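Local atomic coordinates of probable outer membrane protein (PDB entry 3DWO), a protein that probably carries long-chain fatty acids or similar hydrophobic compounds across the outer membrane, as a beta-barrel member of the FadL family. Residues D108-L114 / T147-K153; G269-R273 / H322-I326. All coordinates share one frame; numbering follows the deposited sequence.

Contact 1. Residues D108-L114 / T147-K153. With C8E ((hydroxyethyloxy)tri(ethyloxy)octane), chain H.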
ATOM      1  N   ASP A 108      22.991  15.853 -25.156  1.00 52.73           N
ATOM      2  CA  ASP A 108      22.965  17.019 -24.286  1.00 53.69           C
ATOM      3  C   ASP A 108      21.518  17.480 -24.195  1.00 52.57           C
ATOM      4  O   ASP A 108      21.224  18.567 -23.702  1.00 53.88           O
ATOM      5  CB  ASP A 108      23.834  18.144 -24.847  1.00 55.88           C
ATOM      6  CG  ASP A 108      24.049  19.267 -23.843  1.00 58.64           C
ATOM      7  OD1 ASP A 108      24.725  19.028 -22.816  1.00 60.03           O
ATOM      8  OD2 ASP A 108      23.537  20.385 -24.073  1.00 59.54           O
ATOM      9  N   ARG A 109      20.614  16.632 -24.669  1.00 51.17           N
ATOM     10  CA  ARG A 109      19.194  16.950 -24.652  1.00 50.15           C
ATOM     11  C   ARG A 109      18.366  15.774 -24.140  1.00 47.33           C
ATOM     12  O   ARG A 109      17.239  15.953 -23.684  1.00 47.23           O
ATOM     13  CB  ARG A 109      18.740  17.314 -26.066  1.00 51.87           C
ATOM     14  CG  ARG A 109      19.583  18.397 -26.718  1.00 54.65           C
ATOM     15  CD  ARG A 109      19.091  19.787 -26.362  1.00 56.24           C
ATOM     16  NE  ARG A 109      17.852  20.103 -27.066  1.00 58.49           N
ATOM     17  CZ  ARG A 109      17.247  21.285 -27.032  1.00 59.68           C
ATOM     18  NH1 ARG A 109      17.763  22.282 -26.324  1.00 60.05           N
ATOM     19  NH2 ARG A 109      16.124  21.472 -27.714  1.00 60.20           N
ATOM     20  N   PHE A 110      18.939  14.577 -24.204  1.00 44.92           N
ATOM     21  CA  PHE A 110      18.240  13.367 -23.790  1.00 42.09           C
ATOM     22  C   PHE A 110      18.945  12.520 -22.736  1.00 41.27           C
ATOM     23  O   PHE A 110      20.173  12.393 -22.731  1.00 38.83           O
ATOM     24  CB  PHE A 110      17.979  12.488 -25.012  1.00 40.35           C
ATOM     25  CG  PHE A 110      16.900  13.002 -25.918  1.00 39.18           C
ATOM     26  CD1 PHE A 110      15.561  12.822 -25.595  1.00 38.66           C
ATOM     27  CD2 PHE A 110      17.221  13.635 -27.114  1.00 39.23           C
ATOM     28  CE1 PHE A 110      14.554  13.260 -26.454  1.00 39.62           C
ATOM     29  CE2 PHE A 110      16.222  14.078 -27.981  1.00 39.36           C
ATOM     30  CZ  PHE A 110      14.887  13.889 -27.650  1.00 39.43           C
ATOM     31  N   ALA A 111      18.138  11.929 -21.857  1.00 40.32           N
ATOM     32  CA  ALA A 111      18.623  11.055 -20.796  1.00 38.85           C
ATOM     33  C   ALA A 111      17.674   9.868 -20.716  1.00 38.64           C
ATOM     34  O   ALA A 111      16.488   9.993 -21.017  1.00 39.07           O
ATOM     35  CB  ALA A 111      18.653  11.793 -19.469  1.00 38.22           C
ATOM     36  N   PHE A 112      18.198   8.720 -20.306  1.00 38.59           N
ATOM     37  CA  PHE A 112      17.406   7.502 -20.201  1.00 37.32           C
ATOM     38  C   PHE A 112      17.346   7.031 -18.752  1.00 36.48           C
ATOM     39  O   PHE A 112      18.349   7.066 -18.043  1.00 36.06           O
ATOM     40  CB  PHE A 112      18.035   6.417 -21.070  1.00 39.64           C
ATOM     41  CG  PHE A 112      17.283   5.124 -21.068  1.00 42.74           C
ATOM     42  CD1 PHE A 112      15.979   5.060 -21.565  1.00 45.19           C
ATOM     43  CD2 PHE A 112      17.884   3.958 -20.604  1.00 43.34           C
ATOM     44  CE1 PHE A 112      15.284   3.849 -21.604  1.00 45.41           C
ATOM     45  CE2 PHE A 112      17.202   2.742 -20.640  1.00 45.13           C
ATOM     46  CZ  PHE A 112      15.898   2.689 -21.142  1.00 45.46           C
ATOM     47  N   GLY A 113      16.171   6.582 -18.319  1.00 34.36           N
ATOM     48  CA  GLY A 113      16.015   6.121 -16.952  1.00 33.72           C
ATOM     49  C   GLY A 113      15.414   4.732 -16.823  1.00 33.11           C
ATOM     50  O   GLY A 113      14.468   4.376 -17.528  1.00 33.28           O
ATOM     51  N   LEU A 114      15.970   3.952 -15.902  1.00 32.29           N
ATOM     52  CA  LEU A 114      15.526   2.587 -15.640  1.00 32.13           C
ATOM     53  C   LEU A 114      15.366   2.424 -14.137  1.00 31.76           C
ATOM     54  O   LEU A 114      16.159   2.969 -13.368  1.00 29.70           O
ATOM     55  CB  LEU A 114      16.580   1.596 -16.135  1.00 32.63           C
ATOM     56  CG  LEU A 114      16.241   0.610 -17.249  1.00 34.81           C
ATOM     57  CD1 LEU A 114      15.461   1.303 -18.341  1.00 33.66           C
ATOM     58  CD2 LEU A 114      17.532   0.013 -17.792  1.00 33.60           C
ATOM     59  N   THR A 147      10.583   0.005 -14.681  1.00 31.34           N
ATOM     60  CA  THR A 147      10.338   1.238 -15.415  1.00 32.81           C
ATOM     61  C   THR A 147      11.374   1.659 -16.450  1.00 32.15           C
ATOM     62  O   THR A 147      12.547   1.315 -16.357  1.00 32.94           O
ATOM     63  CB  THR A 147      10.167   2.403 -14.404  1.00 33.82           C
ATOM     64  OG1 THR A 147       8.999   2.173 -13.608  1.00 37.26           O
ATOM     65  CG2 THR A 147      10.028   3.721 -15.110  1.00 37.89           C
ATOM     66  N   GLY A 148      10.908   2.419 -17.434  1.00 31.99           N
ATOM     67  CA  GLY A 148      11.764   2.947 -18.478  1.00 31.22           C
ATOM     68  C   GLY A 148      11.292   4.372 -18.721  1.00 32.52           C
ATOM     69  O   GLY A 148      10.094   4.599 -18.918  1.00 32.58           O
ATOM     70  N   SER A 149      12.201   5.342 -18.692  1.00 30.84           N
ATOM     71  CA  SER A 149      11.790   6.724 -18.908  1.00 31.11           C
ATOM     72  C   SER A 149      12.767   7.515 -19.756  1.00 31.97           C
ATOM     73  O   SER A 149      13.916   7.114 -19.959  1.00 31.21           O
ATOM     74  CB  SER A 149      11.586   7.440 -17.571  1.00 30.35           C
ATOM     75  OG  SER A 149      12.803   7.515 -16.849  1.00 32.51           O
ATOM     76  N   LEU A 150      12.297   8.659 -20.233  1.00 32.57           N
ATOM     77  CA  LEU A 150      13.098   9.517 -21.084  1.00 33.43           C
ATOM     78  C   LEU A 150      12.885  10.974 -20.692  1.00 33.16           C
ATOM     79  O   LEU A 150      11.769  11.371 -20.359  1.00 32.37           O
ATOM     80  CB  LEU A 150      12.667   9.308 -22.535  1.00 33.85           C
ATOM     81  CG  LEU A 150      13.704   9.451 -23.642  1.00 36.97           C
ATOM     82  CD1 LEU A 150      14.820   8.424 -23.435  1.00 35.63           C
ATOM     83  CD2 LEU A 150      13.023   9.242 -24.993  1.00 36.52           C
ATOM     84  N   SER A 151      13.951  11.768 -20.727  1.00 33.34           N
ATOM     85  CA  SER A 151      13.832  13.186 -20.403  1.00 35.60           C
ATOM     86  C   SER A 151      14.326  14.018 -21.579  1.00 37.22           C
ATOM     87  O   SER A 151      15.241  13.616 -22.299  1.00 37.17           O
ATOM     88  CB  SER A 151      14.642  13.537 -19.156  1.00 34.48           C
ATOM     89  OG  SER A 151      16.027  13.448 -19.412  1.00 33.68           O
ATOM     90  N   PHE A 152      13.708  15.176 -21.774  1.00 38.96           N
ATOM     91  CA  PHE A 152      14.090  16.072 -22.856  1.00 41.09           C
ATOM     92  C   PHE A 152      14.278  17.489 -22.332  1.00 41.09           C
ATOM     93  O   PHE A 152      13.351  18.088 -21.790  1.00 40.38           O
ATOM     94  CB  PHE A 152      13.026  16.064 -23.957  1.00 41.08           C
ATOM     95  CG  PHE A 152      13.307  17.026 -25.076  1.00 43.64           C
ATOM     96  CD1 PHE A 152      12.592  18.213 -25.187  1.00 44.02           C
ATOM     97  CD2 PHE A 152      14.296  16.749 -26.017  1.00 44.26           C
ATOM     98  CE1 PHE A 152      12.857  19.114 -26.224  1.00 45.16           C
ATOM     99  CE2 PHE A 152      14.570  17.640 -27.056  1.00 45.18           C
ATOM    100  CZ  PHE A 152      13.850  18.824 -27.159  1.00 44.42           C
ATOM    101  N   LYS A 153      15.486  18.018 -22.489  1.00 42.07           N
ATOM    102  CA  LYS A 153      15.779  19.367 -22.035  1.00 44.00           C
ATOM    103  C   LYS A 153      15.341  20.397 -23.075  1.00 45.79           C
ATOM    104  O   LYS A 153      15.826  20.397 -24.205  1.00 47.09           O
ATOM    105  CB  LYS A 153      17.276  19.510 -21.742  1.00 43.59           C
ATOM    106  CG  LYS A 153      17.649  20.861 -21.159  1.00 44.24           C
ATOM    107  CD  LYS A 153      18.871  20.785 -20.255  1.00 43.74           C
ATOM    108  CE  LYS A 153      20.121  20.388 -21.014  1.00 43.78           C
ATOM    109  NZ  LYS A 153      21.307  20.348 -20.112  1.00 44.30           N
TER
HETATM  110  C2  C8E H 458       4.482   7.498 -23.434  1.00 63.96           C
HETATM  111  C3  C8E H 458       5.532   7.333 -22.433  1.00 63.93           C
HETATM  112  C4  C8E H 458       6.796   7.558 -23.105  1.00 64.22           C
HETATM  113  C5  C8E H 458       7.804   6.625 -22.554  1.00 63.43           C
HETATM  114  C6  C8E H 458       8.919   6.512 -23.474  1.00 63.05           C
HETATM  115  C7  C8E H 458       9.976   6.177 -22.536  1.00 63.06           C
HETATM  116  C8  C8E H 458      10.625   4.931 -22.980  1.00 63.03           C
HETATM  117  O9  C8E H 458      11.092   3.888 -22.151  1.00 64.76           O
HETATM  118  O   HOH W   1      17.408  15.248 -20.866  1.00 32.55           O
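An antiparallel pair of barrel-wall strands illustrates how one ladder of backbone bonds serves two unlike faces: Phe-110, Phe-112, Leu-114, Leu-150 and Phe-152 lie on one, Ala-111, Gly-113, Ser-149 and Ser-151 on the other. The hydrogen-bonded pairs are Ala-111 with Ser-151 and Gly-113 with Ser-149. Ser-149 N reaches Gly-113 O at 2.7 Å, whereas the bond from Ala-111 N to Ser-151 O is weak. Beyond this ladder, Arg-109 O takes two donors: Lys-153 N lies in its carbonyl plane, on a lone pair, and a water bridges it to Ser-151 OG, 2.7 Å from that water.

On the aromatic face, Phe-152 CD2 sits over the Phe-110 ring, offset toward its rim and 3.3 Å from Phe-110 CZ, with the planes inclined at 48°. Different first torsions, with Phe-152 CG anti to its backbone N (chi1 177°) and Phe-110 CG beside its own, tip the rings of this non-hydrogen-bonded pair against each other. The Arg-109 chain, bent at chi2 and chi3, runs alongside Phe-152 with guanidinium and ring nearly perpendicular, and Lys-153 O lies over the centre of one guanidinium face, 3.3 Å from Arg-109 CZ. Leu-150 CD1 meets the edge of Phe-112, 4.0 Å from Phe-112 CD1. The detergent tail beside Leu-150 is consistent with a membrane-facing surface.

The small-residue face turns toward the N-terminal part of the chain: Ser-149 OG bonds to Ala-30 O, and Pro-34, Met-37 and Ala-38 pack against the serines. Strands 93-105 and 158-177 continue the wall on either side.

Contact 2. Residues G269-R273 / H322-I326. With C8E ((hydroxyethyloxy)tri(ethyloxy)octane), chain C.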
ATOM      1  N   GLY A 269     -29.038 -14.800  -7.708  1.00 26.10           N
ATOM      2  CA  GLY A 269     -27.997 -14.171  -8.502  1.00 26.96           C
ATOM      3  C   GLY A 269     -26.605 -14.517  -7.997  1.00 28.03           C
ATOM      4  O   GLY A 269     -25.599 -14.172  -8.622  1.00 31.16           O
ATOM      5  N   LEU A 270     -26.544 -15.194  -6.858  1.00 26.65           N
ATOM      6  CA  LEU A 270     -25.269 -15.582  -6.285  1.00 26.14           C
ATOM      7  C   LEU A 270     -24.922 -17.013  -6.676  1.00 27.43           C
ATOM      8  O   LEU A 270     -25.737 -17.928  -6.526  1.00 26.83           O
ATOM      9  CB  LEU A 270     -25.307 -15.463  -4.755  1.00 23.60           C
ATOM     10  CG  LEU A 270     -24.092 -16.015  -3.991  1.00 22.51           C
ATOM     11  CD1 LEU A 270     -22.828 -15.284  -4.430  1.00 21.72           C
ATOM     12  CD2 LEU A 270     -24.301 -15.853  -2.489  1.00 20.28           C
ATOM     13  N   ASP A 271     -23.714 -17.197  -7.192  1.00 27.24           N
ATOM     14  CA  ASP A 271     -23.244 -18.526  -7.566  1.00 29.66           C
ATOM     15  C   ASP A 271     -21.979 -18.842  -6.775  1.00 27.78           C
ATOM     16  O   ASP A 271     -20.865 -18.719  -7.287  1.00 28.97           O
ATOM     17  CB  ASP A 271     -22.944 -18.610  -9.065  1.00 32.47           C
ATOM     18  CG  ASP A 271     -22.165 -19.870  -9.427  1.00 40.42           C
ATOM     19  OD1 ASP A 271     -22.608 -20.981  -9.052  1.00 42.08           O
ATOM     20  OD2 ASP A 271     -21.104 -19.748 -10.082  1.00 44.88           O
ATOM     21  N   LEU A 272     -22.157 -19.251  -5.524  1.00 25.61           N
ATOM     22  CA  LEU A 272     -21.029 -19.575  -4.667  1.00 23.91           C
ATOM     23  C   LEU A 272     -20.701 -21.071  -4.703  1.00 25.42           C
ATOM     24  O   LEU A 272     -21.594 -21.922  -4.642  1.00 25.00           O
ATOM     25  CB  LEU A 272     -21.326 -19.142  -3.230  1.00 22.00           C
ATOM     26  CG  LEU A 272     -20.192 -19.355  -2.225  1.00 20.61           C
ATOM     27  CD1 LEU A 272     -19.034 -18.417  -2.569  1.00 21.00           C
ATOM     28  CD2 LEU A 272     -20.692 -19.093  -0.812  1.00 21.05           C
ATOM     29  N   ARG A 273     -19.413 -21.384  -4.794  1.00 25.35           N
ATOM     30  CA  ARG A 273     -18.959 -22.771  -4.843  1.00 25.62           C
ATOM     31  C   ARG A 273     -17.838 -22.973  -3.829  1.00 24.20           C
ATOM     32  O   ARG A 273     -17.428 -22.022  -3.159  1.00 23.47           O
ATOM     33  CB  ARG A 273     -18.456 -23.099  -6.251  1.00 26.92           C
ATOM     34  CG  ARG A 273     -19.476 -22.813  -7.348  1.00 32.16           C
ATOM     35  CD  ARG A 273     -18.848 -22.940  -8.729  1.00 37.81           C
ATOM     36  NE  ARG A 273     -19.786 -22.610  -9.797  1.00 43.42           N
ATOM     37  CZ  ARG A 273     -19.471 -22.583 -11.090  1.00 46.48           C
ATOM     38  NH1 ARG A 273     -18.235 -22.868 -11.484  1.00 46.23           N
ATOM     39  NH2 ARG A 273     -20.394 -22.272 -11.994  1.00 46.40           N
ATOM     40  N   HIS A 322     -16.452 -15.529 -12.798  1.00 22.17           N
ATOM     41  CA  HIS A 322     -17.088 -15.728 -14.098  1.00 23.75           C
ATOM     42  C   HIS A 322     -17.887 -14.483 -14.488  1.00 23.66           C
ATOM     43  O   HIS A 322     -19.014 -14.583 -14.980  1.00 23.31           O
ATOM     44  CB  HIS A 322     -18.013 -16.949 -14.059  1.00 24.31           C
ATOM     45  CG  HIS A 322     -17.317 -18.214 -13.673  1.00 24.77           C
ATOM     46  ND1 HIS A 322     -17.630 -18.917 -12.531  1.00 27.60           N
ATOM     47  CD2 HIS A 322     -16.299 -18.886 -14.262  1.00 25.33           C
ATOM     48  CE1 HIS A 322     -16.834 -19.968 -12.431  1.00 27.94           C
ATOM     49  NE2 HIS A 322     -16.017 -19.973 -13.469  1.00 26.37           N
ATOM     50  N   GLY A 323     -17.294 -13.314 -14.248  1.00 22.86           N
ATOM     51  CA  GLY A 323     -17.946 -12.060 -14.580  1.00 23.81           C
ATOM     52  C   GLY A 323     -19.046 -11.618 -13.629  1.00 23.82           C
ATOM     53  O   GLY A 323     -19.511 -10.486 -13.719  1.00 26.00           O
ATOM     54  N   ASN A 324     -19.466 -12.497 -12.721  1.00 22.07           N
ATOM     55  CA  ASN A 324     -20.526 -12.165 -11.777  1.00 19.67           C
ATOM     56  C   ASN A 324     -20.000 -11.861 -10.386  1.00 19.85           C
ATOM     57  O   ASN A 324     -19.039 -12.480  -9.912  1.00 16.63           O
ATOM     58  CB  ASN A 324     -21.548 -13.306 -11.700  1.00 20.12           C
ATOM     59  CG  ASN A 324     -22.553 -13.267 -12.843  1.00 24.17           C
ATOM     60  OD1 ASN A 324     -22.369 -12.544 -13.827  1.00 25.54           O
ATOM     61  ND2 ASN A 324     -23.621 -14.046 -12.720  1.00 21.93           N
ATOM     62  N   THR A 325     -20.646 -10.904  -9.730  1.00 18.58           N
ATOM     63  CA  THR A 325     -20.251 -10.497  -8.387  1.00 19.67           C
ATOM     64  C   THR A 325     -20.563 -11.532  -7.316  1.00 19.02           C
ATOM     65  O   THR A 325     -21.668 -12.063  -7.245  1.00 19.84           O
ATOM     66  CB  THR A 325     -20.929  -9.157  -8.000  1.00 21.02           C
ATOM     67  OG1 THR A 325     -20.348  -8.097  -8.772  1.00 25.66           O
ATOM     68  CG2 THR A 325     -20.743  -8.852  -6.510  1.00 20.80           C
ATOM     69  N   ILE A 326     -19.568 -11.836  -6.493  1.00 19.69           N
ATOM     70  CA  ILE A 326     -19.763 -12.764  -5.391  1.00 20.07           C
ATOM     71  C   ILE A 326     -20.139 -11.856  -4.221  1.00 19.69           C
ATOM     72  O   ILE A 326     -21.148 -12.075  -3.549  1.00 20.01           O
ATOM     73  CB  ILE A 326     -18.478 -13.544  -5.067  1.00 20.42           C
ATOM     74  CG1 ILE A 326     -18.177 -14.537  -6.196  1.00 22.77           C
ATOM     75  CG2 ILE A 326     -18.633 -14.278  -3.750  1.00 20.16           C
ATOM     76  CD1 ILE A 326     -19.282 -15.527  -6.448  1.00 23.50           C
TER
HETATM   77  C1  C8E C 453     -18.482 -14.028  -0.010  1.00 30.17           C
HETATM   78  C2  C8E C 453     -19.932 -14.116  -0.006  1.00 28.94           C
HETATM   79  C3  C8E C 453     -20.455 -15.270   0.711  1.00 28.37           C
HETATM   80  C4  C8E C 453     -21.893 -15.292   0.494  1.00 27.65           C
HETATM   81  C5  C8E C 453     -22.478 -16.316   1.386  1.00 28.17           C
HETATM   82  C6  C8E C 453     -23.915 -16.289   1.293  1.00 28.91           C
HETATM   83  C7  C8E C 453     -24.245 -17.506   2.019  1.00 28.97           C
HETATM   84  C8  C8E C 453     -25.702 -17.676   1.961  1.00 30.19           C
HETATM   85  O9  C8E C 453     -26.497 -18.672   2.574  1.00 34.68           O
HETATM   86  C10 C8E C 453     -26.283 -20.033   2.260  1.00 33.99           C
HETATM   87  C11 C8E C 453     -27.308 -20.772   3.054  1.00 37.40           C
HETATM   88  O12 C8E C 453     -26.713 -21.618   4.045  1.00 42.54           O
HETATM   89  C13 C8E C 453     -27.669 -22.177   4.980  1.00 46.98           C
HETATM   90  C14 C8E C 453     -27.363 -23.170   6.140  1.00 52.83           C
HETATM   91  O15 C8E C 453     -26.112 -23.652   6.725  1.00 54.32           O
HETATM   92  C16 C8E C 453     -25.665 -24.840   6.052  1.00 54.57           C
HETATM   93  C17 C8E C 453     -26.180 -26.163   6.645  1.00 53.90           C
HETATM   94  O18 C8E C 453     -26.369 -27.358   5.858  1.00 53.07           O
HETATM   95  C19 C8E C 453     -27.705 -27.452   5.298  1.00 53.49           C
HETATM   96  C20 C8E C 453     -28.083 -28.393   4.097  1.00 53.75           C
HETATM   97  O21 C8E C 453     -29.270 -28.098   3.351  1.00 54.93           O
HETATM   98  O   HOH W   2     -22.259 -15.061  -8.149  1.00 22.49           O
HETATM   99  O   HOH W   3     -23.520 -15.347 -10.333  1.00 42.80           O
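His-322 ND1 lies over one face of the Arg-273 guanidinium; Arg-273 NH1 comes obliquely to the imidazole, 3.4 Å from His-322 CE1, with the planes 43° apart, while NE turns to the Asp-271 carboxylate. That salt bridge, Arg-273 NE to Asp-271 OD2 at 3.2 Å, stays within the loop between helix 262-266 and strand 275-281; the hydrogen bond from Arg-273 NE to Asp-271 OD1 is weak. No direct hydrogen bond crosses to 322-326, the turn and strand start paired with strand 316-321.

Water supplies the polar link instead. One molecule accepts from Asp-271 N at 2.8 Å and lies within donating distance of Thr-325 O; a second accepts from Asn-324 ND2 at 2.7 Å and donates to Gly-269 O.

Next to these polar groups, Ile-326 supplies the apolar part. With CG1 beside the backbone N (chi1 -70°) and chi2 at -58°, Ile-326 CD1 comes to 4.1 Å from Leu-270 CD1 and also lies against Asp-271 O, while CG2 faces Leu-272 CD1. The same three side chains line an octyl tail of detergent: Leu-270 CD2 lies 3.8 Å from its C6.

The surface side thus depends on water and on charges that also meet a crystal neighbour; the buried side offers branched aliphatic carbons, suited to a hydrophobic chain.

How the contacts relate
Contact 1 and contact 2 show two ways of joining distant parts of one barrel chain. Their centres are about 46 Å apart and their nearest atoms about 30 Å, so neither touches the other; each centre lies about 28 Å from that of the chain. Contact 1 is regular wall, held by direct backbone bonds between strands; contact 2 joins a loop after helix 262-266 to a strand at a corner, through water and aliphatic contacts. Both meet detergent, but differently: at 108-114/147-153 it lies against the wall, whereas at 269-273/322-326 the detergent tail lies along the junction of loop and strand, perhaps imitating a hydrophobic substrate.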